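Methyltransferase type 12 (Clostridium thermocellum, PDB 3JWG) probably transfers a methyl group from S-adenosyl-L-methionine to the 2'-hydroxyl of the 3'-terminal nucleotide of small RNAs, through this C-terminal methyltransferase domain. Local coordinates at residues Val138-Asn146 and His162-Phe171. Numbering follows the deposited sequence.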
# COMPACT_ATOMS: atom_id res chain seq x y z
N VAL A 138 5.18 -1.85 -0.21
CA VAL A 138 4.54 -1.75 -1.52
C VAL A 138 4.11 -3.13 -1.97
O VAL A 138 4.92 -4.06 -2.01
CB VAL A 138 5.50 -1.17 -2.60
CG1 VAL A 138 4.75 -1.00 -3.92
CG2 VAL A 138 6.09 0.16 -2.14
N SER A 139 2.83 -3.27 -2.29
CA SER A 139 2.28 -4.54 -2.74
C SER A 139 1.68 -4.36 -4.13
O SER A 139 0.97 -3.39 -4.39
CB SER A 139 1.20 -5.03 -1.77
OG SER A 139 0.63 -6.25 -2.20
N THR A 140 1.97 -5.31 -5.02
CA THR A 140 1.46 -5.24 -6.38
C THR A 140 1.41 -6.66 -6.95
O THR A 140 2.16 -7.54 -6.52
CB THR A 140 2.38 -4.34 -7.25
OG1 THR A 140 1.74 -4.05 -8.50
CG2 THR A 140 3.72 -5.01 -7.51
N PRO A 141 0.50 -6.90 -7.90
CA PRO A 141 0.34 -8.21 -8.53
C PRO A 141 1.61 -8.70 -9.23
O PRO A 141 2.43 -7.91 -9.69
CB PRO A 141 -0.78 -7.98 -9.55
CG PRO A 141 -1.61 -6.92 -8.91
CD PRO A 141 -0.57 -5.98 -8.32
N ASN A 142 1.77 -10.02 -9.29
CA ASN A 142 2.89 -10.61 -10.00
C ASN A 142 2.25 -10.99 -11.33
O ASN A 142 1.48 -11.95 -11.41
CB ASN A 142 3.43 -11.84 -9.28
CG ASN A 142 4.16 -12.79 -10.22
OD1 ASN A 142 4.79 -12.37 -11.19
ND2 ASN A 142 4.09 -14.09 -9.92
N LYS A 143 2.55 -10.23 -12.38
CA LYS A 143 1.95 -10.49 -13.68
C LYS A 143 2.16 -11.91 -14.19
O LYS A 143 1.27 -12.49 -14.82
CB LYS A 143 2.48 -9.51 -14.74
CG LYS A 143 1.86 -9.77 -16.12
CD LYS A 143 1.99 -8.59 -17.07
CE LYS A 143 3.41 -8.33 -17.48
NZ LYS A 143 3.44 -7.44 -18.69
N GLU A 144 3.33 -12.48 -13.90
CA GLU A 144 3.67 -13.82 -14.36
C GLU A 144 2.68 -14.88 -13.88
O GLU A 144 2.48 -15.91 -14.54
CB GLU A 144 5.07 -14.17 -13.89
CG GLU A 144 6.14 -13.33 -14.57
CD GLU A 144 7.49 -13.50 -13.94
OE1 GLU A 144 7.83 -12.71 -13.03
OE2 GLU A 144 8.21 -14.44 -14.34
N TYR A 145 2.05 -14.62 -12.74
CA TYR A 145 1.09 -15.56 -12.19
C TYR A 145 -0.05 -15.83 -13.17
O TYR A 145 -0.59 -16.93 -13.22
CB TYR A 145 0.51 -15.02 -10.89
CG TYR A 145 -0.32 -16.03 -10.15
CD1 TYR A 145 0.29 -17.06 -9.43
CD2 TYR A 145 -1.71 -15.98 -10.17
CE1 TYR A 145 -0.46 -18.01 -8.75
CE2 TYR A 145 -2.48 -16.93 -9.49
CZ TYR A 145 -1.84 -17.94 -8.79
OH TYR A 145 -2.58 -18.88 -8.10
N ASN A 146 -0.42 -14.81 -13.94
CA ASN A 146 -1.52 -14.95 -14.89
C ASN A 146 -1.13 -15.69 -16.17
O ASN A 146 -2.00 -16.00 -16.99
CB ASN A 146 -2.09 -13.57 -15.24
CG ASN A 146 -2.63 -12.83 -14.02
OD1 ASN A 146 -1.86 -12.27 -13.23
ND2 ASN A 146 -3.94 -12.83 -13.86
N HIS A 162 -4.41 -8.12 -17.89
CA HIS A 162 -3.35 -8.01 -16.88
C HIS A 162 -2.05 -7.42 -17.43
O HIS A 162 -1.01 -7.48 -16.76
CB HIS A 162 -3.06 -9.39 -16.29
CG HIS A 162 -4.22 -9.98 -15.53
ND1 HIS A 162 -4.59 -9.54 -14.28
CD2 HIS A 162 -5.10 -10.95 -15.87
CE1 HIS A 162 -5.65 -10.21 -13.87
NE2 HIS A 162 -5.98 -11.07 -14.82
N ARG A 163 -2.10 -6.84 -18.62
CA ARG A 163 -0.89 -6.31 -19.23
C ARG A 163 -0.19 -5.21 -18.44
O ARG A 163 1.02 -5.01 -18.57
CB ARG A 163 -1.20 -5.80 -20.64
CG ARG A 163 -1.86 -6.84 -21.53
CD ARG A 163 -3.05 -6.23 -22.25
NE ARG A 163 -2.65 -5.28 -23.27
CZ ARG A 163 -3.43 -4.32 -23.76
NH1 ARG A 163 -4.68 -4.16 -23.33
NH2 ARG A 163 -2.96 -3.55 -24.72
N PHE A 164 -0.94 -4.49 -17.61
CA PHE A 164 -0.33 -3.43 -16.83
C PHE A 164 0.24 -3.86 -15.49
O PHE A 164 0.76 -3.03 -14.74
CB PHE A 164 -1.29 -2.26 -16.69
CG PHE A 164 -1.20 -1.29 -17.83
CD1 PHE A 164 -2.22 -0.40 -18.11
CD2 PHE A 164 -0.05 -1.26 -18.62
CE1 PHE A 164 -2.11 0.50 -19.15
CE2 PHE A 164 0.07 -0.37 -19.67
CZ PHE A 164 -0.95 0.51 -19.93
N GLU A 165 0.15 -5.15 -15.19
CA GLU A 165 0.73 -5.66 -13.96
C GLU A 165 2.22 -5.82 -14.27
O GLU A 165 2.61 -5.98 -15.43
CB GLU A 165 0.13 -7.01 -13.58
CG GLU A 165 -1.37 -6.96 -13.44
CD GLU A 165 -1.97 -8.24 -12.92
OE1 GLU A 165 -1.40 -9.33 -13.17
OE2 GLU A 165 -3.04 -8.16 -12.29
N TRP A 166 3.04 -5.77 -13.23
CA TRP A 166 4.48 -5.88 -13.39
C TRP A 166 4.96 -7.29 -13.14
O TRP A 166 4.39 -8.01 -12.32
CB TRP A 166 5.17 -4.96 -12.38
CG TRP A 166 4.85 -3.50 -12.51
CD1 TRP A 166 3.89 -2.93 -13.30
CD2 TRP A 166 5.50 -2.42 -11.83
NE1 TRP A 166 3.90 -1.56 -13.15
CE2 TRP A 166 4.89 -1.22 -12.26
CE3 TRP A 166 6.55 -2.35 -10.91
CZ2 TRP A 166 5.29 0.03 -11.79
CZ3 TRP A 166 6.95 -1.10 -10.44
CH2 TRP A 166 6.32 0.07 -10.88
N THR A 167 6.02 -7.68 -13.85
CA THR A 167 6.60 -9.00 -13.65
C THR A 167 7.45 -8.88 -12.39
O THR A 167 7.65 -7.78 -11.88
CB THR A 167 7.54 -9.41 -14.81
OG1 THR A 167 8.59 -8.46 -14.94
CG2 THR A 167 6.76 -9.50 -16.14
N ARG A 168 7.95 -10.00 -11.89
CA ARG A 168 8.78 -9.96 -10.70
C ARG A 168 10.08 -9.21 -10.96
O ARG A 168 10.57 -8.49 -10.10
CB ARG A 168 9.05 -11.39 -10.21
CG ARG A 168 7.82 -12.05 -9.60
CD ARG A 168 8.02 -13.54 -9.39
NE ARG A 168 8.19 -14.24 -10.66
CZ ARG A 168 8.45 -15.54 -10.77
NH1 ARG A 168 8.57 -16.29 -9.68
NH2 ARG A 168 8.60 -16.10 -11.97
N LYS A 169 10.63 -9.37 -12.16
CA LYS A 169 11.87 -8.69 -12.52
C LYS A 169 11.65 -7.18 -12.62
O LYS A 169 12.49 -6.38 -12.20
CB LYS A 169 12.39 -9.21 -13.86
CG LYS A 169 13.63 -8.50 -14.35
CD LYS A 169 14.03 -8.98 -15.74
CE LYS A 169 15.27 -8.25 -16.22
NZ LYS A 169 16.40 -8.47 -15.28
N GLU A 170 10.51 -6.80 -13.18
CA GLU A 170 10.18 -5.39 -13.32
C GLU A 170 10.00 -4.74 -11.96
O GLU A 170 10.49 -3.65 -11.72
CB GLU A 170 8.91 -5.22 -14.15
CG GLU A 170 9.08 -5.68 -15.59
CD GLU A 170 7.83 -5.48 -16.41
OE1 GLU A 170 6.73 -5.71 -15.88
OE2 GLU A 170 7.97 -5.11 -17.60
N PHE A 171 9.29 -5.42 -11.06
CA PHE A 171 9.07 -4.86 -9.74
C PHE A 171 10.36 -4.76 -8.93
O PHE A 171 10.64 -3.74 -8.31
CB PHE A 171 8.07 -5.71 -8.95
CG PHE A 171 7.80 -5.18 -7.56
CD1 PHE A 171 7.17 -3.95 -7.37
CD2 PHE A 171 8.16 -5.91 -6.43
CE1 PHE A 171 6.91 -3.46 -6.08
CE2 PHE A 171 7.90 -5.43 -5.14
CZ PHE A 171 7.27 -4.20 -4.97
O HOH W 1 1.90 -5.54 -10.77
O HOH W 2 4.51 -5.50 -17.34
O HOH W 3 10.43 -11.85 -13.75
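Glu144, in the 3-10 turn that follows strand 135-141, the fifth strand of a Rossmann-like methyltransferase sheet ordered 3-2-1-4-5-7-6, pairs with Arg168 in the first turn of helix 168-182. Arg168 grips the carboxylate side-on, NE to Glu144 OE1 at 2.8 Å and NH2 to Glu144 OE2 at 2.9 Å. Both oxygens lie in the guanidinium plane, yet that plane is turned 60° from the carboxylate, so the nitrogens come from above the acid. The Arg168 chain bends at chi3, which brings the guanidinium round to the carboxylate. Glu144 OE1 also accepts Arg168 N, nearly along its C-O axis, which places the negative charge at the helix start and probably favours the ionised acid.

Beside this pair, Thr167 and Glu170 form a capping box, in which Thr167 N donates to Glu170 OE1. Between the backbones, Lys143 N donates to Trp166 O (2.9 Å, N-H...O angle 172°). The Lys143 chain then runs alongside the His162-Glu165 turn, CD lying 3.1 Å from Glu165 O, and Lys143 NZ donates to a water that in turn donates to Glu165 O and Glu170 OE1. Across the mouth of this type I turn, His162 ND1 donates to Glu165 OE2, while Pro141 CB rests against that same oxygen.

Deeper in, Thr140 lays CG2 over one face of the Phe171 ring, a CH-pi contact 4.0 Å from the centroid. With OG1 anti to the backbone N (chi1 -168°), the hydroxyl is directed to Glu113 and to a water bridge: one water donates to Thr140 OG1 and Pro141 O and accepts from Trp166 N, each at 2.7 Å.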